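Local coordinates for protein transcriptional activator of comK gene (PDB 2HQB) that probably promotes transcription of the competence regulator gene comK, and has the fold of a substrate-binding lipoprotein of the BMP (PnrA-like) family, at residues Asp205-Tyr210 / Gly219-Thr224; Ser122-His127 / Val182-Pro187; Val211-Asp216 / Leu223-Gln228. All blocks are in the same frame, centred on the assembly; numbering follows the deposited sequence.

Interaction 1 of 3, residues Asp205-Tyr210 / Gly219-Thr224; sequences DFAIGY and GSTILT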
ATOM      1  N   ASP A 205      20.520  12.181  -2.091  1.00 60.13           N
ATOM      2  CA  ASP A 205      19.313  12.895  -1.704  1.00 64.67           C
ATOM      3  C   ASP A 205      18.502  12.030  -0.709  1.00 64.17           C
ATOM      4  O   ASP A 205      18.912  10.915  -0.358  1.00 67.53           O
ATOM      5  CB  ASP A 205      18.495  13.255  -2.956  1.00 68.19           C
ATOM      6  CG  ASP A 205      19.003  14.535  -3.647  1.00 77.46           C
ATOM      7  OD1 ASP A 205      19.070  15.571  -2.952  1.00 83.03           O
ATOM      8  OD2 ASP A 205      19.327  14.517  -4.863  1.00 71.96           O
ATOM      9  N   PHE A 206      17.374  12.558  -0.244  1.00 60.64           N
ATOM     10  CA  PHE A 206      16.484  11.860   0.693  1.00 56.54           C
ATOM     11  C   PHE A 206      15.228  11.297   0.019  1.00 50.43           C
ATOM     12  O   PHE A 206      14.680  11.892  -0.901  1.00 48.38           O
ATOM     13  CB  PHE A 206      16.043  12.816   1.806  1.00 57.49           C
ATOM     14  CG  PHE A 206      17.112  13.102   2.812  1.00 64.14           C
ATOM     15  CD1 PHE A 206      17.143  14.314   3.488  1.00 64.22           C
ATOM     16  CD2 PHE A 206      18.068  12.143   3.117  1.00 70.19           C
ATOM     17  CE1 PHE A 206      18.106  14.565   4.452  1.00 53.96           C
ATOM     18  CE2 PHE A 206      19.035  12.387   4.085  1.00 73.73           C
ATOM     19  CZ  PHE A 206      19.047  13.605   4.750  1.00 64.24           C
ATOM     20  N   ALA A 207      14.767  10.142   0.470  1.00 47.50           N
ATOM     21  CA  ALA A 207      13.559   9.608  -0.119  1.00 45.93           C
ATOM     22  C   ALA A 207      12.555   9.231   0.960  1.00 46.26           C
ATOM     23  O   ALA A 207      12.888   9.222   2.145  1.00 43.20           O
ATOM     24  CB  ALA A 207      13.889   8.412  -0.965  1.00 36.35           C
ATOM     25  N   ILE A 208      11.313   8.981   0.542  1.00 50.14           N
ATOM     26  CA  ILE A 208      10.256   8.511   1.454  1.00 51.56           C
ATOM     27  C   ILE A 208       9.867   7.096   0.988  1.00 50.00           C
ATOM     28  O   ILE A 208       9.550   6.893  -0.190  1.00 47.87           O
ATOM     29  CB  ILE A 208       8.963   9.387   1.426  1.00 52.32           C
ATOM     30  CG1 ILE A 208       9.255  10.813   1.902  1.00 51.09           C
ATOM     31  CG2 ILE A 208       7.913   8.774   2.350  1.00 46.76           C
ATOM     32  CD1 ILE A 208       9.835  10.883   3.273  1.00 53.71           C
ATOM     33  N   GLY A 209       9.915   6.122   1.898  1.00 47.66           N
ATOM     34  CA  GLY A 209       9.544   4.758   1.550  1.00 46.60           C
ATOM     35  C   GLY A 209       8.093   4.588   1.084  1.00 46.73           C
ATOM     36  O   GLY A 209       7.190   5.327   1.492  1.00 45.09           O
ATOM     37  N   TYR A 210       7.864   3.589   0.238  1.00 49.31           N
ATOM     38  CA  TYR A 210       6.534   3.327  -0.294  1.00 50.44           C
ATOM     39  C   TYR A 210       5.996   1.924  -0.003  1.00 50.08           C
ATOM     40  O   TYR A 210       6.615   0.933  -0.376  1.00 49.61           O
ATOM     41  CB  TYR A 210       6.530   3.539  -1.811  1.00 42.40           C
ATOM     42  CG  TYR A 210       5.141   3.609  -2.379  1.00 35.38           C
ATOM     43  CD1 TYR A 210       4.281   4.664  -2.012  1.00 27.21           C
ATOM     44  CD2 TYR A 210       4.671   2.632  -3.270  1.00 20.66           C
ATOM     45  CE1 TYR A 210       2.993   4.757  -2.513  1.00 19.96           C
ATOM     46  CE2 TYR A 210       3.363   2.705  -3.784  1.00 33.45           C
ATOM     47  CZ  TYR A 210       2.526   3.783  -3.392  1.00 39.44           C
ATOM     48  OH  TYR A 210       1.223   3.882  -3.850  1.00 34.91           O
ATOM     49  N   GLY A 219      18.753   3.235   3.675  1.00 70.51           N
ATOM     50  CA  GLY A 219      19.392   3.340   4.968  1.00 70.90           C
ATOM     51  C   GLY A 219      19.899   4.726   5.206  1.00 76.01           C
ATOM     52  O   GLY A 219      20.884   5.158   4.567  1.00 84.93           O
ATOM     53  N   SER A 220      19.224   5.418   6.125  1.00 72.43           N
ATOM     54  CA  SER A 220      19.515   6.812   6.473  1.00 72.76           C
ATOM     55  C   SER A 220      19.155   7.730   5.292  1.00 75.65           C
ATOM     56  O   SER A 220      19.194   8.948   5.426  1.00 82.25           O
ATOM     57  CB  SER A 220      20.985   7.023   6.847  1.00 68.89           C
ATOM     58  OG  SER A 220      21.703   7.629   5.779  1.00 68.85           O
ATOM     59  N   THR A 221      18.833   7.149   4.134  1.00 70.65           N
ATOM     60  CA  THR A 221      18.397   7.903   2.951  1.00 60.79           C
ATOM     61  C   THR A 221      16.866   7.929   3.039  1.00 61.79           C
ATOM     62  O   THR A 221      16.189   8.832   2.530  1.00 57.77           O
ATOM     63  CB  THR A 221      18.743   7.167   1.670  1.00 50.65           C
ATOM     64  OG1 THR A 221      20.106   7.387   1.359  1.00 60.24           O
ATOM     65  CG2 THR A 221      17.893   7.639   0.532  1.00 48.67           C
ATOM     66  N   ILE A 222      16.338   6.895   3.690  1.00 60.49           N
ATOM     67  CA  ILE A 222      14.912   6.720   3.877  1.00 54.54           C
ATOM     68  C   ILE A 222      14.498   7.443   5.145  1.00 51.70           C
ATOM     69  O   ILE A 222      14.579   6.888   6.232  1.00 54.83           O
ATOM     70  CB  ILE A 222      14.585   5.217   3.956  1.00 48.80           C
ATOM     71  CG1 ILE A 222      15.102   4.532   2.683  1.00 55.23           C
ATOM     72  CG2 ILE A 222      13.106   4.994   4.055  1.00 44.62           C
ATOM     73  CD1 ILE A 222      14.462   5.020   1.384  1.00 43.92           C
ATOM     74  N   LEU A 223      14.088   8.697   4.980  1.00 51.65           N
ATOM     75  CA  LEU A 223      13.633   9.558   6.063  1.00 54.70           C
ATOM     76  C   LEU A 223      12.550   8.827   6.812  1.00 57.25           C
ATOM     77  O   LEU A 223      12.542   8.765   8.044  1.00 54.17           O
ATOM     78  CB  LEU A 223      13.051  10.839   5.475  1.00 60.88           C
ATOM     79  CG  LEU A 223      13.990  11.488   4.453  1.00 63.48           C
ATOM     80  CD1 LEU A 223      13.331  12.704   3.821  1.00 59.69           C
ATOM     81  CD2 LEU A 223      15.291  11.864   5.153  1.00 64.44           C
ATOM     82  N   THR A 224      11.624   8.282   6.028  1.00 59.84           N
ATOM     83  CA  THR A 224      10.499   7.501   6.536  1.00 59.17           C
ATOM     84  C   THR A 224       9.809   6.793   5.376  1.00 55.68           C
ATOM     85  O   THR A 224      10.164   6.986   4.212  1.00 54.91           O
ATOM     86  CB  THR A 224       9.513   8.411   7.314  1.00 58.41           C
ATOM     87  OG1 THR A 224      10.043   8.588   8.624  1.00 77.16           O
ATOM     88  CG2 THR A 224       8.109   7.813   7.445  1.00 51.13           C
TER
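Parallel strands 206-211 and 222-228 of the mixed sheet pair here through the A207-I222 bridge (CA to CA 5.1 Å), part of the alpha/beta architecture of a periplasmic-binding-protein fold. A207 uses both of its backbone groups: its N gives a nearly straight bond (176°) to T221 O at 2.8 Å, and its O takes L223 N at 3.1 Å. A further bond, from G209 N to T224 O, is very short in the model and its detail is doubtful. L223 has a helical backbone between these bonds, which is consistent with a beta bulge, and its side chain points toward the partner strand. There L223 CD2 sits over one face of the F206 ring, 3.5 Å from its centroid and 21° off the normal, in a CH-pi contact. With CG anti to the carbonyl carbon (chi1 -74°), the F206 ring is set beside L223; the two side chains cross at about a right angle. L223 CB also packs 3.9 Å from I208 CD1, while A207 CB faces I222 CD1 at 4.2 Å. The hydrogen bonds across this contact are therefore all backbone, and the side chains contribute mainly apolar packing.

Interaction 2 of 3, residues Ser122-His127 / Val182-Pro187; sequences SMSETH and VDVFYP
D183 reaches with its carboxylate over the backbone of S124-T126, and both of its oxygens are engaged. OD1 accepts two consecutive amides: E125 N at 2.8 Å, on the syn side and 17° out of the carboxylate plane, and T126 N at 3.1 Å, which arrives from above that plane, 39° out of it. D183 OD2 uses its syn lone pair for S124 OG, 2.5 Å away. The first torsion of the acid prepares this grip: D183 CG stands between its backbone N and carbonyl carbon (chi1 58°), which directs the carboxylate at the S124-T126 backbone. Three donors on one carboxylate would be expected to stabilise its negative charge and to hinder rotation of the group. D183 lies next to V184 of strand 184-186, and the residues it binds form the connection from helix 110-122 to strand 128-133, which neighbours 184-186 in the mixed sheet; D183 thus ties a helix-to-strand connection to the neighbouring strand's segment. Backbone bonding between D183 and K128 continues the same junction, and S124 OG also has a weak bond from K128 N. Beyond the polar grip, E125 CB lies 3.4 Å from D183 OD1. V184 CG2 packs 3.8 Å from S124 CB and touches the carbonyl O of M123, a selenomethionine whose CB touches L223 and whose far end turns away toward F206.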
ATOM      1  N   SER A 122      10.027  19.073   5.795  1.00 60.16           N
ATOM      2  CA  SER A 122      10.844  19.410   6.947  1.00 58.89           C
ATOM      3  C   SER A 122      12.306  19.070   6.699  1.00 59.44           C
ATOM      4  O   SER A 122      13.195  19.777   7.118  1.00 64.57           O
ATOM      5  CB  SER A 122      10.358  18.651   8.185  1.00 61.15           C
ATOM      6  OG  SER A 122      11.341  17.732   8.642  1.00 64.41           O
HETATM    7  N   MSE A 123      12.559  17.981   6.003  1.00 64.03           N
HETATM    8  CA  MSE A 123      13.928  17.569   5.757  1.00 67.73           C
HETATM    9  C   MSE A 123      14.508  18.100   4.475  1.00 65.64           C
HETATM   10  O   MSE A 123      15.525  17.592   3.990  1.00 65.59           O
HETATM   11  CB  MSE A 123      14.004  16.046   5.760  1.00 77.99           C
HETATM   12  CG  MSE A 123      13.812  15.468   7.128  1.00 94.45           C
HETATM   13 SE   MSE A 123      15.112  16.297   8.297  1.00118.77          SE
HETATM   14  CE  MSE A 123      16.701  15.428   7.594  1.00100.88           C
ATOM     15  N   SER A 124      13.873  19.118   3.916  1.00 62.52           N
ATOM     16  CA  SER A 124      14.368  19.655   2.672  1.00 63.03           C
ATOM     17  C   SER A 124      15.184  20.898   2.879  1.00 66.18           C
ATOM     18  O   SER A 124      14.879  21.738   3.738  1.00 67.89           O
ATOM     19  CB  SER A 124      13.218  19.963   1.716  1.00 60.55           C
ATOM     20  OG  SER A 124      13.715  20.365   0.448  1.00 54.43           O
ATOM     21  N   GLU A 125      16.244  20.993   2.092  1.00 66.54           N
ATOM     22  CA  GLU A 125      17.105  22.153   2.133  1.00 70.09           C
ATOM     23  C   GLU A 125      16.564  23.193   1.158  1.00 70.35           C
ATOM     24  O   GLU A 125      16.409  24.357   1.510  1.00 74.88           O
ATOM     25  CB  GLU A 125      18.517  21.756   1.752  1.00 71.80           C
ATOM     26  CG  GLU A 125      19.317  21.187   2.910  1.00 87.07           C
ATOM     27  CD  GLU A 125      19.734  22.252   3.908  1.00 93.50           C
ATOM     28  OE1 GLU A 125      18.860  22.753   4.655  1.00 89.92           O
ATOM     29  OE2 GLU A 125      20.940  22.593   3.930  1.00 94.30           O
ATOM     30  N   THR A 126      16.249  22.748  -0.057  1.00 67.35           N
ATOM     31  CA  THR A 126      15.732  23.618  -1.101  1.00 66.12           C
ATOM     32  C   THR A 126      14.245  23.864  -1.035  1.00 67.86           C
ATOM     33  O   THR A 126      13.677  24.418  -1.970  1.00 67.56           O
ATOM     34  CB  THR A 126      15.960  23.045  -2.495  1.00 68.50           C
ATOM     35  OG1 THR A 126      17.267  22.481  -2.572  1.00 67.47           O
ATOM     36  CG2 THR A 126      15.821  24.161  -3.559  1.00 73.59           C
ATOM     37  N   HIS A 127      13.597  23.454   0.042  1.00 71.32           N
ATOM     38  CA  HIS A 127      12.156  23.642   0.114  1.00 73.40           C
ATOM     39  C   HIS A 127      11.498  23.255  -1.211  1.00 72.95           C
ATOM     40  O   HIS A 127      10.575  23.921  -1.687  1.00 69.63           O
ATOM     41  CB  HIS A 127      11.856  25.086   0.469  1.00 75.14           C
ATOM     42  CG  HIS A 127      12.072  25.376   1.914  1.00 76.24           C
ATOM     43  ND1 HIS A 127      13.147  24.869   2.610  1.00 77.59           N
ATOM     44  CD2 HIS A 127      11.319  26.050   2.813  1.00 70.65           C
ATOM     45  CE1 HIS A 127      13.045  25.212   3.881  1.00 69.56           C
ATOM     46  NE2 HIS A 127      11.944  25.927   4.029  1.00 74.32           N
ATOM     47  N   VAL A 182      15.454  19.559  -6.587  1.00 67.86           N
ATOM     48  CA  VAL A 182      14.544  18.838  -5.703  1.00 65.83           C
ATOM     49  C   VAL A 182      15.477  17.915  -4.910  1.00 64.18           C
ATOM     50  O   VAL A 182      16.374  17.286  -5.472  1.00 68.60           O
ATOM     51  CB  VAL A 182      13.494  18.003  -6.501  1.00 67.79           C
ATOM     52  CG1 VAL A 182      12.369  17.564  -5.587  1.00 60.97           C
ATOM     53  CG2 VAL A 182      12.929  18.814  -7.649  1.00 68.35           C
ATOM     54  N   ASP A 183      15.270  17.821  -3.608  1.00 63.33           N
ATOM     55  CA  ASP A 183      16.158  17.015  -2.790  1.00 64.54           C
ATOM     56  C   ASP A 183      15.513  15.952  -1.885  1.00 61.77           C
ATOM     57  O   ASP A 183      16.205  15.250  -1.150  1.00 62.63           O
ATOM     58  CB  ASP A 183      17.033  17.958  -1.959  1.00 73.80           C
ATOM     59  CG  ASP A 183      16.215  18.906  -1.083  1.00 77.10           C
ATOM     60  OD1 ASP A 183      16.832  19.663  -0.295  1.00 79.35           O
ATOM     61  OD2 ASP A 183      14.962  18.894  -1.183  1.00 76.82           O
ATOM     62  N   VAL A 184      14.193  15.856  -1.907  1.00 56.70           N
ATOM     63  CA  VAL A 184      13.497  14.842  -1.130  1.00 51.74           C
ATOM     64  C   VAL A 184      12.485  14.247  -2.102  1.00 51.81           C
ATOM     65  O   VAL A 184      11.659  14.976  -2.665  1.00 53.13           O
ATOM     66  CB  VAL A 184      12.778  15.446   0.079  1.00 50.24           C
ATOM     67  CG1 VAL A 184      12.191  14.347   0.944  1.00 43.63           C
ATOM     68  CG2 VAL A 184      13.748  16.284   0.872  1.00 42.14           C
ATOM     69  N   PHE A 185      12.569  12.933  -2.311  1.00 50.70           N
ATOM     70  CA  PHE A 185      11.669  12.243  -3.234  1.00 49.10           C
ATOM     71  C   PHE A 185      10.708  11.166  -2.651  1.00 50.21           C
ATOM     72  O   PHE A 185      11.001  10.453  -1.671  1.00 46.85           O
ATOM     73  CB  PHE A 185      12.488  11.652  -4.372  1.00 37.73           C
ATOM     74  CG  PHE A 185      13.323  12.666  -5.111  1.00 47.14           C
ATOM     75  CD1 PHE A 185      14.519  13.135  -4.575  1.00 50.60           C
ATOM     76  CD2 PHE A 185      12.951  13.102  -6.380  1.00 53.96           C
ATOM     77  CE1 PHE A 185      15.343  14.016  -5.298  1.00 53.01           C
ATOM     78  CE2 PHE A 185      13.767  13.982  -7.114  1.00 61.42           C
ATOM     79  CZ  PHE A 185      14.966  14.436  -6.569  1.00 55.07           C
ATOM     80  N   TYR A 186       9.530  11.100  -3.262  1.00 48.86           N
ATOM     81  CA  TYR A 186       8.487  10.157  -2.886  1.00 45.95           C
ATOM     82  C   TYR A 186       8.191   9.378  -4.161  1.00 44.39           C
ATOM     83  O   TYR A 186       7.319   9.774  -4.936  1.00 45.47           O
ATOM     84  CB  TYR A 186       7.233  10.916  -2.440  1.00 32.06           C
ATOM     85  CG  TYR A 186       6.154  10.019  -1.892  1.00 37.47           C
ATOM     86  CD1 TYR A 186       6.473   8.871  -1.147  1.00 36.32           C
ATOM     87  CD2 TYR A 186       4.809  10.314  -2.085  1.00 39.17           C
ATOM     88  CE1 TYR A 186       5.463   8.036  -0.602  1.00 22.61           C
ATOM     89  CE2 TYR A 186       3.802   9.481  -1.539  1.00 41.61           C
ATOM     90  CZ  TYR A 186       4.150   8.352  -0.801  1.00 31.78           C
ATOM     91  OH  TYR A 186       3.170   7.574  -0.239  1.00 39.09           O
ATOM     92  N   PRO A 187       8.933   8.282  -4.416  1.00 44.03           N
ATOM     93  CA  PRO A 187       8.676   7.509  -5.650  1.00 43.12           C
ATOM     94  C   PRO A 187       7.579   6.481  -5.376  1.00 44.65           C
ATOM     95  O   PRO A 187       7.836   5.323  -5.049  1.00 42.04           O
ATOM     96  CB  PRO A 187      10.052   6.930  -5.983  1.00 35.77           C
ATOM     97  CG  PRO A 187      10.700   6.747  -4.605  1.00 36.85           C
ATOM     98  CD  PRO A 187      10.132   7.809  -3.688  1.00 31.30           C
TER

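Interaction 3 of 3, residues Val211-Asp216 / Leu223-Gln228; sequences VGDQAD and LTSTVQ
With S225 OG turned almost level with its own backbone N (chi1 -19°), the hydroxyl comes over the peptide of D213 and donates to D213 O at 2.6 Å. The approach is not along a carbonyl lone pair: OG stands above the carbonyl plane, 65° out of it. V227 CG2 lies against the chain at G212 C (3.9 Å) and D213 N (4.0 Å), while V227 CG1 is 4.0 Å from V211 O. At V211, a positive phi bends the chain out of strand 206-211, yet its backbone still pairs in parallel with V227. The bonds there are weak: V211 N to T226 O spans 2.9 Å but is bent, and Q228 N to V211 O is straight at 174° but 3.5 Å long. Alongside them, V211 CG2 approaches Q228 OE1 to 3.9 Å. As the backbone bonds here are weak, an alanine in place of S225 would probably leave D213 O without this donor and the turn more loosely tied to the strand. Q214 curls at its second torsion and bonds back through NE2 to Y210 O, and D213 OD1 accepts from E264 N, so the loop has further ties of its own. Around the contact, T226 and Q228 rest on M112 of helix 110-122, T226 OG1 bonds to Y186 OH on strand 184-186, and V227 touches S261 of strand 260-262, the antiparallel neighbour at the edge of the sheet.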
ATOM      1  N   VAL A 211       4.828   1.862   0.634  1.00 50.32           N
ATOM      2  CA  VAL A 211       4.140   0.610   0.965  1.00 45.84           C
ATOM      3  C   VAL A 211       4.907  -0.343   1.869  1.00 46.92           C
ATOM      4  O   VAL A 211       4.314  -1.227   2.454  1.00 53.51           O
ATOM      5  CB  VAL A 211       3.698  -0.119  -0.324  1.00 38.55           C
ATOM      6  CG1 VAL A 211       2.994  -1.382  -0.002  1.00 33.99           C
ATOM      7  CG2 VAL A 211       2.746   0.783  -1.126  1.00 31.11           C
ATOM      8  N   GLY A 212       6.216  -0.149   2.014  1.00 46.08           N
ATOM      9  CA  GLY A 212       7.012  -1.009   2.873  1.00 36.55           C
ATOM     10  C   GLY A 212       7.898  -0.193   3.807  1.00 44.18           C
ATOM     11  O   GLY A 212       8.222   0.948   3.524  1.00 44.29           O
ATOM     12  N   ASP A 213       8.332  -0.770   4.921  1.00 54.32           N
ATOM     13  CA  ASP A 213       9.178  -0.025   5.842  1.00 55.58           C
ATOM     14  C   ASP A 213      10.435   0.532   5.214  1.00 58.49           C
ATOM     15  O   ASP A 213      11.034   1.462   5.769  1.00 67.69           O
ATOM     16  CB  ASP A 213       9.568  -0.846   7.033  1.00 59.29           C
ATOM     17  CG  ASP A 213      10.255  -0.023   8.067  1.00 62.67           C
ATOM     18  OD1 ASP A 213       9.617   0.926   8.564  1.00 43.67           O
ATOM     19  OD2 ASP A 213      11.434  -0.320   8.377  1.00 81.70           O
ATOM     20  N   GLN A 214      10.852  -0.043   4.089  1.00 50.58           N
ATOM     21  CA  GLN A 214      11.993   0.471   3.325  1.00 48.53           C
ATOM     22  C   GLN A 214      13.224   0.959   4.024  1.00 52.53           C
ATOM     23  O   GLN A 214      14.137   1.363   3.338  1.00 54.35           O
ATOM     24  CB  GLN A 214      11.607   1.668   2.468  1.00 33.40           C
ATOM     25  CG  GLN A 214      10.662   1.478   1.297  1.00 44.46           C
ATOM     26  CD  GLN A 214      10.511   0.056   0.829  1.00 43.48           C
ATOM     27  OE1 GLN A 214      11.478  -0.694   0.723  1.00 46.25           O
ATOM     28  NE2 GLN A 214       9.280  -0.318   0.518  1.00 36.56           N
ATOM     29  N   ALA A 215      13.274   0.991   5.350  1.00 58.75           N
ATOM     30  CA  ALA A 215      14.472   1.504   6.009  1.00 59.47           C
ATOM     31  C   ALA A 215      15.700   0.649   5.761  1.00 66.39           C
ATOM     32  O   ALA A 215      16.721   1.145   5.312  1.00 70.61           O
ATOM     33  CB  ALA A 215      14.229   1.647   7.479  1.00 54.32           C
ATOM     34  N   ASP A 216      15.607  -0.645   6.031  1.00 72.67           N
ATOM     35  CA  ASP A 216      16.747  -1.523   5.824  1.00 77.24           C
ATOM     36  C   ASP A 216      17.140  -1.733   4.357  1.00 82.01           C
ATOM     37  O   ASP A 216      18.255  -2.155   4.054  1.00 84.85           O
ATOM     38  CB  ASP A 216      16.476  -2.830   6.550  1.00 80.82           C
ATOM     39  CG  ASP A 216      16.356  -2.620   8.065  1.00 98.05           C
ATOM     40  OD1 ASP A 216      17.386  -2.308   8.713  1.00 95.46           O
ATOM     41  OD2 ASP A 216      15.232  -2.741   8.611  1.00103.16           O
ATOM     42  N   LEU A 223      14.088   8.697   4.980  1.00 51.65           N
ATOM     43  CA  LEU A 223      13.633   9.558   6.063  1.00 54.70           C
ATOM     44  C   LEU A 223      12.550   8.827   6.812  1.00 57.25           C
ATOM     45  O   LEU A 223      12.542   8.765   8.044  1.00 54.17           O
ATOM     46  CB  LEU A 223      13.051  10.839   5.475  1.00 60.88           C
ATOM     47  CG  LEU A 223      13.990  11.488   4.453  1.00 63.48           C
ATOM     48  CD1 LEU A 223      13.331  12.704   3.821  1.00 59.69           C
ATOM     49  CD2 LEU A 223      15.291  11.864   5.153  1.00 64.44           C
ATOM     50  N   THR A 224      11.624   8.282   6.028  1.00 59.84           N
ATOM     51  CA  THR A 224      10.499   7.501   6.536  1.00 59.17           C
ATOM     52  C   THR A 224       9.809   6.793   5.376  1.00 55.68           C
ATOM     53  O   THR A 224      10.164   6.986   4.212  1.00 54.91           O
ATOM     54  CB  THR A 224       9.513   8.411   7.314  1.00 58.41           C
ATOM     55  OG1 THR A 224      10.043   8.588   8.624  1.00 77.16           O
ATOM     56  CG2 THR A 224       8.109   7.813   7.445  1.00 51.13           C
ATOM     57  N   SER A 225       8.821   5.973   5.702  1.00 51.58           N
ATOM     58  CA  SER A 225       8.096   5.231   4.703  1.00 45.04           C
ATOM     59  C   SER A 225       6.600   5.287   4.979  1.00 44.78           C
ATOM     60  O   SER A 225       6.180   5.243   6.138  1.00 46.23           O
ATOM     61  CB  SER A 225       8.603   3.787   4.726  1.00 41.07           C
ATOM     62  OG  SER A 225       9.874   3.738   5.358  1.00 53.08           O
ATOM     63  N   THR A 226       5.805   5.417   3.917  1.00 40.68           N
ATOM     64  CA  THR A 226       4.350   5.413   4.042  1.00 42.68           C
ATOM     65  C   THR A 226       3.940   3.920   3.937  1.00 44.63           C
ATOM     66  O   THR A 226       3.710   3.387   2.873  1.00 47.92           O
ATOM     67  CB  THR A 226       3.659   6.334   2.935  1.00 47.33           C
ATOM     68  OG1 THR A 226       4.010   5.922   1.607  1.00 49.08           O
ATOM     69  CG2 THR A 226       4.108   7.777   3.109  1.00 45.08           C
ATOM     70  N   VAL A 227       3.859   3.255   5.077  1.00 47.01           N
ATOM     71  CA  VAL A 227       3.565   1.829   5.133  1.00 48.18           C
ATOM     72  C   VAL A 227       2.101   1.367   5.137  1.00 48.33           C
ATOM     73  O   VAL A 227       1.265   1.928   5.841  1.00 44.71           O
ATOM     74  CB  VAL A 227       4.251   1.243   6.371  1.00 48.39           C
ATOM     75  CG1 VAL A 227       4.189  -0.269   6.357  1.00 49.60           C
ATOM     76  CG2 VAL A 227       5.673   1.738   6.428  1.00 42.65           C
ATOM     77  N   GLN A 228       1.812   0.337   4.336  1.00 45.72           N
ATOM     78  CA  GLN A 228       0.481  -0.255   4.274  1.00 44.12           C
ATOM     79  C   GLN A 228       0.675  -1.719   4.670  1.00 49.21           C
ATOM     80  O   GLN A 228       1.361  -2.465   3.980  1.00 48.95           O
ATOM     81  CB  GLN A 228      -0.101  -0.127   2.870  1.00 39.43           C
ATOM     82  CG  GLN A 228      -0.284   1.329   2.465  1.00 49.17           C
ATOM     83  CD  GLN A 228      -1.057   1.501   1.174  1.00 51.70           C
ATOM     84  OE1 GLN A 228      -0.870   0.746   0.232  1.00 54.88           O
ATOM     85  NE2 GLN A 228      -1.924   2.506   1.123  1.00 48.78           N
TER

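How the interactions relate
All three contacts reach one mixed sheet, ordered 155-160, 128-133, 184-186, 206-211, 222-228, 260-262. Interaction 2 closes first along the chain; interactions 1 and 3 then both end on strand 222-228 and share L223 and T224. Centre to centre, interactions 1 and 3 are about 8 Å apart, interactions 1 and 2 about 10 Å, and interactions 2 and 3 about 16 Å. Interaction 1 lies between the others, though Y186 also bonds to T226 directly across. F185 joins F206 and I208 through probable backbone hydrogen bonds, while V184 packs on L223. The contacts thus tie connections to the parallel strands of one lobe, consistent with the family's periplasmic-binding-protein fold.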